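Local atomic coordinates of esterase (Capnocytophaga ochracea, PDB entry 4W9R), a protein that is of unknown function but belongs to the putative esterase family of the alpha/beta-hydrolase clan, so any hydrolase activity remains an inference. Residues B[116-130]-B[139-152]. Sequence-based numbering, arbitrary orientation.
Sequences LKGVIASEEAGFLAN and PTFNMIVSLNPVAL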
ATOM      1  N   LEU B 116      18.226 -12.161   7.866  1.00 50.71           N
ATOM      2  CA  LEU B 116      17.758 -11.072   7.015  1.00 39.16           C
ATOM      3  C   LEU B 116      17.233  -9.897   7.836  1.00 38.66           C
ATOM      4  O   LEU B 116      16.232 -10.017   8.543  1.00 39.31           O
ATOM      5  CB  LEU B 116      16.668 -11.561   6.062  1.00 31.59           C
ATOM      6  CG  LEU B 116      16.071 -10.475   5.165  1.00 31.51           C
ATOM      7  CD1 LEU B 116      17.151  -9.863   4.283  1.00 29.99           C
ATOM      8  CD2 LEU B 116      14.933 -11.026   4.323  1.00 42.94           C
ATOM      9  N   LYS B 117      17.916  -8.763   7.733  1.00 27.30           N
ATOM     10  CA  LYS B 117      17.502  -7.549   8.427  1.00 26.79           C
ATOM     11  C   LYS B 117      17.401  -6.391   7.441  1.00 28.94           C
ATOM     12  O   LYS B 117      18.392  -6.010   6.824  1.00 29.50           O
ATOM     13  CB  LYS B 117      18.484  -7.211   9.552  1.00 24.89           C
ATOM     14  CG  LYS B 117      18.526  -8.241  10.672  1.00 24.40           C
ATOM     15  CD  LYS B 117      19.698  -8.003  11.617  1.00 31.23           C
ATOM     16  CE  LYS B 117      20.906  -8.855  11.243  1.00 45.14           C
ATOM     17  NZ  LYS B 117      21.440  -8.546   9.885  1.00 54.33           N
ATOM     18  N   GLY B 118      16.198  -5.853   7.269  1.00 22.65           N
ATOM     19  CA  GLY B 118      16.000  -4.743   6.354  1.00 20.15           C
ATOM     20  C   GLY B 118      15.818  -3.390   7.016  1.00 31.21           C
ATOM     21  O   GLY B 118      15.613  -3.296   8.227  1.00 33.73           O
ATOM     22  N   VAL B 119      15.874  -2.335   6.209  1.00 26.16           N
ATOM     23  CA  VAL B 119      15.607  -0.986   6.690  1.00 21.42           C
ATOM     24  C   VAL B 119      14.802  -0.201   5.654  1.00 30.65           C
ATOM     25  O   VAL B 119      15.133  -0.185   4.468  1.00 26.68           O
ATOM     26  CB  VAL B 119      16.915  -0.229   7.034  1.00 25.08           C
ATOM     27  CG1 VAL B 119      17.868  -0.205   5.844  1.00 21.27           C
ATOM     28  CG2 VAL B 119      16.609   1.184   7.512  1.00 27.21           C
ATOM     29  N   ILE B 120      13.730   0.439   6.111  1.00 26.52           N
ATOM     30  CA  ILE B 120      12.885   1.240   5.238  1.00 17.87           C
ATOM     31  C   ILE B 120      12.837   2.677   5.736  1.00 27.12           C
ATOM     32  O   ILE B 120      12.578   2.925   6.915  1.00 30.64           O
ATOM     33  CB  ILE B 120      11.452   0.681   5.159  1.00 21.74           C
ATOM     34  CG1 ILE B 120      11.468  -0.766   4.670  1.00 28.18           C
ATOM     35  CG2 ILE B 120      10.590   1.542   4.247  1.00 21.77           C
ATOM     36  CD1 ILE B 120      10.092  -1.386   4.564  1.00 27.99           C
ATOM     37  N   ALA B 121      13.090   3.623   4.838  1.00 17.59           N
ATOM     38  CA  ALA B 121      13.090   5.032   5.206  1.00 23.07           C
ATOM     39  C   ALA B 121      12.684   5.916   4.035  1.00 25.38           C
ATOM     40  O   ALA B 121      12.743   5.498   2.878  1.00 32.90           O
ATOM     41  CB  ALA B 121      14.458   5.438   5.728  1.00 19.66           C
ATOM     42  N   SER B 122      12.270   7.141   4.342  1.00 17.85           N
ATOM     43  CA  SER B 122      11.868   8.091   3.314  1.00 18.40           C
ATOM     44  C   SER B 122      12.491   9.468   3.539  1.00 26.57           C
ATOM     45  O   SER B 122      12.945   9.779   4.641  1.00 27.04           O
ATOM     46  CB  SER B 122      10.342   8.209   3.258  1.00 20.25           C
ATOM     47  OG  SER B 122       9.825   8.788   4.443  1.00 22.34           O
ATOM     48  N   GLU B 123      12.506  10.278   2.481  1.00 18.50           N
ATOM     49  CA  GLU B 123      13.062  11.634   2.520  1.00 21.19           C
ATOM     50  C   GLU B 123      14.521  11.644   2.976  1.00 26.97           C
ATOM     51  O   GLU B 123      15.344  10.899   2.446  1.00 34.14           O
ATOM     52  CB  GLU B 123      12.214  12.538   3.420  1.00 25.37           C
ATOM     53  CG  GLU B 123      10.878  12.956   2.807  1.00 25.20           C
ATOM     54  CD  GLU B 123       9.839  11.849   2.827  1.00 40.37           C
ATOM     55  OE1 GLU B 123       9.550  11.322   3.923  1.00 45.60           O
ATOM     56  OE2 GLU B 123       9.311  11.507   1.747  1.00 37.01           O
ATOM     57  N   GLU B 124      14.839  12.488   3.954  1.00 22.91           N
ATOM     58  CA  GLU B 124      16.211  12.607   4.440  1.00 25.10           C
ATOM     59  C   GLU B 124      16.719  11.286   5.010  1.00 26.77           C
ATOM     60  O   GLU B 124      17.842  10.870   4.727  1.00 31.85           O
ATOM     61  CB  GLU B 124      16.321  13.709   5.496  1.00 30.16           C
ATOM     62  CG  GLU B 124      16.159  15.125   4.956  1.00 47.77           C
ATOM     63  CD  GLU B 124      14.706  15.520   4.769  1.00 67.75           C
ATOM     64  OE1 GLU B 124      13.817  14.758   5.207  1.00 69.57           O
ATOM     65  OE2 GLU B 124      14.453  16.596   4.186  1.00 70.32           O
ATOM     66  N   ALA B 125      15.885  10.630   5.811  1.00 22.81           N
ATOM     67  CA  ALA B 125      16.233   9.330   6.374  1.00 26.08           C
ATOM     68  C   ALA B 125      16.405   8.291   5.268  1.00 34.29           C
ATOM     69  O   ALA B 125      17.216   7.371   5.389  1.00 24.58           O
ATOM     70  CB  ALA B 125      15.176   8.880   7.368  1.00 16.04           C
ATOM     71  N   GLY B 126      15.639   8.447   4.192  1.00 26.47           N
ATOM     72  CA  GLY B 126      15.737   7.562   3.046  1.00 28.08           C
ATOM     73  C   GLY B 126      17.109   7.607   2.403  1.00 27.81           C
ATOM     74  O   GLY B 126      17.621   6.590   1.939  1.00 41.46           O
ATOM     75  N   PHE B 127      17.706   8.794   2.370  1.00 23.37           N
ATOM     76  CA  PHE B 127      19.054   8.950   1.839  1.00 28.06           C
ATOM     77  C   PHE B 127      20.091   8.507   2.862  1.00 28.55           C
ATOM     78  O   PHE B 127      21.131   7.958   2.504  1.00 34.31           O
ATOM     79  CB  PHE B 127      19.309  10.399   1.420  1.00 30.03           C
ATOM     80  CG  PHE B 127      20.669  10.621   0.823  1.00 24.25           C
ATOM     81  CD1 PHE B 127      20.987  10.096  -0.418  1.00 26.63           C
ATOM     82  CD2 PHE B 127      21.631  11.349   1.504  1.00 31.45           C
ATOM     83  CE1 PHE B 127      22.238  10.294  -0.971  1.00 29.53           C
ATOM     84  CE2 PHE B 127      22.884  11.550   0.957  1.00 33.48           C
ATOM     85  CZ  PHE B 127      23.188  11.022  -0.283  1.00 24.97           C
ATOM     86  N   LEU B 128      19.800   8.756   4.135  1.00 25.35           N
ATOM     87  CA  LEU B 128      20.674   8.340   5.227  1.00 23.47           C
ATOM     88  C   LEU B 128      20.849   6.825   5.247  1.00 29.63           C
ATOM     89  O   LEU B 128      21.927   6.318   5.558  1.00 27.56           O
ATOM     90  CB  LEU B 128      20.116   8.820   6.568  1.00 29.94           C
ATOM     91  CG  LEU B 128      20.824   8.321   7.830  1.00 29.12           C
ATOM     92  CD1 LEU B 128      22.236   8.871   7.902  1.00 30.80           C
ATOM     93  CD2 LEU B 128      20.038   8.693   9.077  1.00 32.53           C
ATOM     94  N   ALA B 129      19.785   6.109   4.898  1.00 28.75           N
ATOM     95  CA  ALA B 129      19.787   4.653   4.929  1.00 21.95           C
ATOM     96  C   ALA B 129      20.768   4.057   3.922  1.00 26.73           C
ATOM     97  O   ALA B 129      21.222   2.925   4.088  1.00 31.99           O
ATOM     98  CB  ALA B 129      18.384   4.122   4.673  1.00 22.55           C
ATOM     99  N   ASN B 130      21.089   4.817   2.879  1.00 23.69           N
ATOM    100  CA  ASN B 130      22.034   4.360   1.865  1.00 26.21           C
ATOM    101  C   ASN B 130      23.412   4.072   2.443  1.00 35.38           C
ATOM    102  O   ASN B 130      24.123   3.184   1.973  1.00 40.42           O
ATOM    103  CB  ASN B 130      22.167   5.395   0.746  1.00 22.24           C
ATOM    104  CG  ASN B 130      20.902   5.540  -0.073  1.00 28.64           C
ATOM    105  OD1 ASN B 130      20.136   4.590  -0.227  1.00 35.78           O
ATOM    106  ND2 ASN B 130      20.680   6.735  -0.609  1.00 30.83           N
ATOM    107  N   PRO B 139      27.588  -6.220   6.944  1.00 64.15           N
ATOM    108  CA  PRO B 139      26.309  -5.538   6.729  1.00 64.94           C
ATOM    109  C   PRO B 139      25.325  -5.739   7.875  1.00 65.11           C
ATOM    110  O   PRO B 139      25.064  -6.869   8.292  1.00 67.92           O
ATOM    111  CB  PRO B 139      25.782  -6.187   5.446  1.00 52.51           C
ATOM    112  CG  PRO B 139      27.004  -6.631   4.727  1.00 52.87           C
ATOM    113  CD  PRO B 139      27.970  -7.057   5.794  1.00 50.64           C
ATOM    114  N   THR B 140      24.789  -4.631   8.375  1.00 52.54           N
ATOM    115  CA  THR B 140      23.723  -4.675   9.358  1.00 47.27           C
ATOM    116  C   THR B 140      22.420  -4.943   8.626  1.00 44.44           C
ATOM    117  O   THR B 140      21.592  -5.741   9.069  1.00 46.61           O
ATOM    118  CB  THR B 140      23.625  -3.363  10.158  1.00 45.09           C
ATOM    119  OG1 THR B 140      24.824  -3.177  10.920  1.00 44.80           O
ATOM    120  CG2 THR B 140      22.432  -3.397  11.100  1.00 37.93           C
ATOM    121  N   PHE B 141      22.259  -4.283   7.485  1.00 26.66           N
ATOM    122  CA  PHE B 141      21.060  -4.440   6.679  1.00 33.44           C
ATOM    123  C   PHE B 141      21.362  -5.071   5.325  1.00 32.93           C
ATOM    124  O   PHE B 141      22.198  -4.580   4.568  1.00 37.78           O
ATOM    125  CB  PHE B 141      20.365  -3.090   6.493  1.00 27.49           C
ATOM    126  CG  PHE B 141      19.914  -2.464   7.781  1.00 29.85           C
ATOM    127  CD1 PHE B 141      18.918  -3.056   8.542  1.00 20.98           C
ATOM    128  CD2 PHE B 141      20.482  -1.284   8.232  1.00 32.95           C
ATOM    129  CE1 PHE B 141      18.501  -2.486   9.726  1.00 22.07           C
ATOM    130  CE2 PHE B 141      20.066  -0.708   9.417  1.00 27.53           C
ATOM    131  CZ  PHE B 141      19.075  -1.310  10.164  1.00 28.94           C
ATOM    132  N   ASN B 142      20.681  -6.175   5.039  1.00 32.12           N
ATOM    133  CA  ASN B 142      20.788  -6.840   3.747  1.00 37.01           C
ATOM    134  C   ASN B 142      19.731  -6.321   2.789  1.00 36.18           C
ATOM    135  O   ASN B 142      19.742  -6.634   1.598  1.00 38.44           O
ATOM    136  CB  ASN B 142      20.652  -8.351   3.917  1.00 31.66           C
ATOM    137  CG  ASN B 142      21.457  -8.873   5.084  1.00 45.29           C
ATOM    138  OD1 ASN B 142      20.899  -9.315   6.087  1.00 58.68           O
ATOM    139  ND2 ASN B 142      22.779  -8.817   4.964  1.00 48.46           N
HETATM  140  N   MSE B 143      18.816  -5.522   3.329  1.00 32.13           N
HETATM  141  CA  MSE B 143      17.735  -4.937   2.551  1.00 27.20           C
HETATM  142  C   MSE B 143      17.627  -3.446   2.839  1.00 32.33           C
HETATM  143  O   MSE B 143      17.440  -3.036   3.984  1.00 36.18           O
HETATM  144  CB  MSE B 143      16.411  -5.634   2.861  1.00 32.24           C
HETATM  145  CG  MSE B 143      15.235  -5.132   2.038  1.00 53.23           C
HETATM  146 SE   MSE B 143      13.513  -5.785   2.692  1.00 78.19          SE
HETATM  147  CE  MSE B 143      13.206  -4.510   4.135  1.00 54.09           C
ATOM    148  N   ILE B 144      17.758  -2.634   1.796  1.00 30.28           N
ATOM    149  CA  ILE B 144      17.648  -1.191   1.941  1.00 28.87           C
ATOM    150  C   ILE B 144      16.588  -0.639   0.995  1.00 31.61           C
ATOM    151  O   ILE B 144      16.696  -0.776  -0.225  1.00 30.23           O
ATOM    152  CB  ILE B 144      18.992  -0.489   1.672  1.00 25.49           C
ATOM    153  CG1 ILE B 144      20.061  -1.005   2.636  1.00 32.17           C
ATOM    154  CG2 ILE B 144      18.841   1.020   1.798  1.00 25.22           C
ATOM    155  CD1 ILE B 144      21.423  -0.384   2.432  1.00 32.87           C
ATOM    156  N   VAL B 145      15.553  -0.035   1.566  1.00 29.32           N
ATOM    157  CA  VAL B 145      14.498   0.573   0.772  1.00 27.92           C
ATOM    158  C   VAL B 145      14.485   2.081   0.981  1.00 25.62           C
ATOM    159  O   VAL B 145      14.137   2.567   2.059  1.00 25.75           O
ATOM    160  CB  VAL B 145      13.117  -0.011   1.123  1.00 24.81           C
ATOM    161  CG1 VAL B 145      12.042   0.621   0.261  1.00 19.89           C
ATOM    162  CG2 VAL B 145      13.125  -1.522   0.947  1.00 18.27           C
ATOM    163  N   SER B 146      14.862   2.817  -0.058  1.00 24.31           N
ATOM    164  CA  SER B 146      14.927   4.270   0.010  1.00 21.07           C
ATOM    165  C   SER B 146      13.781   4.889  -0.783  1.00 31.02           C
ATOM    166  O   SER B 146      13.760   4.827  -2.012  1.00 43.13           O
ATOM    167  CB  SER B 146      16.277   4.763  -0.517  1.00 22.64           C
ATOM    168  OG  SER B 146      16.380   6.172  -0.436  1.00 37.95           O
ATOM    169  N   LEU B 147      12.833   5.494  -0.075  1.00 30.63           N
ATOM    170  CA  LEU B 147      11.629   6.023  -0.706  1.00 21.99           C
ATOM    171  C   LEU B 147      11.640   7.543  -0.751  1.00 29.32           C
ATOM    172  O   LEU B 147      11.639   8.193   0.288  1.00 31.90           O
ATOM    173  CB  LEU B 147      10.389   5.533   0.037  1.00 17.36           C
ATOM    174  CG  LEU B 147      10.262   4.017   0.169  1.00 29.07           C
ATOM    175  CD1 LEU B 147       9.101   3.671   1.079  1.00 31.55           C
ATOM    176  CD2 LEU B 147      10.089   3.375  -1.200  1.00 17.28           C
ATOM    177  N   ASN B 148      11.633   8.099  -1.958  1.00 28.89           N
ATOM    178  CA  ASN B 148      11.709   9.544  -2.150  1.00 20.84           C
ATOM    179  C   ASN B 148      12.845  10.178  -1.347  1.00 22.78           C
ATOM    180  O   ASN B 148      12.608  11.036  -0.501  1.00 33.24           O
ATOM    181  CB  ASN B 148      10.377  10.201  -1.772  1.00 17.25           C
ATOM    182  CG  ASN B 148      10.353  11.688  -2.072  1.00 29.27           C
ATOM    183  OD1 ASN B 148      10.756  12.122  -3.151  1.00 34.09           O
ATOM    184  ND2 ASN B 148       9.909  12.479  -1.103  1.00 21.67           N
ATOM    185  N   PRO B 149      14.089   9.749  -1.596  1.00 24.89           N
ATOM    186  CA  PRO B 149      15.170  10.310  -0.785  1.00 23.36           C
ATOM    187  C   PRO B 149      15.487  11.748  -1.166  1.00 22.36           C
ATOM    188  O   PRO B 149      15.307  12.123  -2.325  1.00 19.13           O
ATOM    189  CB  PRO B 149      16.351   9.396  -1.105  1.00 22.60           C
ATOM    190  CG  PRO B 149      16.096   8.965  -2.508  1.00 21.18           C
ATOM    191  CD  PRO B 149      14.597   8.824  -2.626  1.00 24.31           C
ATOM    192  N   VAL B 150      15.939  12.542  -0.202  1.00 29.45           N
ATOM    193  CA  VAL B 150      16.536  13.827  -0.526  1.00 28.76           C
ATOM    194  C   VAL B 150      18.031  13.580  -0.609  1.00 26.18           C
ATOM    195  O   VAL B 150      18.686  13.384   0.413  1.00 31.95           O
ATOM    196  CB  VAL B 150      16.227  14.892   0.540  1.00 25.92           C
ATOM    197  CG1 VAL B 150      16.820  16.234   0.141  1.00 26.76           C
ATOM    198  CG2 VAL B 150      14.725  15.001   0.766  1.00 18.14           C
ATOM    199  N   ALA B 151      18.579  13.615  -1.819  1.00 27.86           N
ATOM    200  CA  ALA B 151      19.924  13.089  -2.006  1.00 40.40           C
ATOM    201  C   ALA B 151      21.006  14.142  -2.194  1.00 47.83           C
ATOM    202  O   ALA B 151      20.734  15.340  -2.291  1.00 46.72           O
ATOM    203  CB  ALA B 151      19.932  12.134  -3.193  1.00 32.99           C
ATOM    204  N   LEU B 152      22.242  13.657  -2.261  1.00 47.77           N
ATOM    205  CA  LEU B 152      23.387  14.448  -2.675  1.00 38.58           C
ATOM    206  C   LEU B 152      23.960  13.830  -3.943  1.00 37.27           C
ATOM    207  O   LEU B 152      24.550  12.751  -3.891  1.00 37.51           O
ATOM    208  CB  LEU B 152      24.441  14.499  -1.569  1.00 36.52           C
ATOM    209  CG  LEU B 152      23.930  14.902  -0.185  1.00 33.76           C
ATOM    210  CD1 LEU B 152      25.046  14.839   0.846  1.00 31.17           C
ATOM    211  CD2 LEU B 152      23.310  16.291  -0.227  1.00 24.16           C
TER
HETATM  212  O   HOH W   1      18.605   6.882  -2.217  1.00 33.44           O
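Val119 and Ala121 bond through both N and O to the neighbouring parallel strand: their N-H groups reach Met143 O and Val145 O, their carbonyls accept from Val145 N and Leu147 N. With helix 123-128 the strands form a beta-alpha-beta unit of the alpha/beta-hydrolase sheet. Val119, beta-branched and suited to a strand, lays CB over the Phe141 ring. Lys117, near the strand's start, kinks at chi3 and chi4 to bring NZ to Thr140 O (2.9 Å).

At the turn after strand 116-122, Glu123 has a positive phi (57°), as at the nucleophile elbow of alpha/beta hydrolases, but bears a carboxylate. Ser122 OG donates to Glu123 OE1 (2.6 Å) from above its plane; Asn148 ND2 meets the anti lone pair of OE2 (3.1 Å), which also salt-bridges Lys221. Asn148 OD1 is taken by Asn182. Glu123 O accepts from Phe127 N and Val150 N.

Small Ser146 donates OG to Gly126 O (2.7 Å) and accepts from a water fed by Asn130 ND2; Tyr173 bonds Asn130 OD1. A CH-pi contact sets Ala151 CA over the flat Phe127 ring, 3.8 Å from its centroid. With both Glu123 carboxylate oxygens engaged and no serine at this position, classical serine-esterase chemistry here is doubtful.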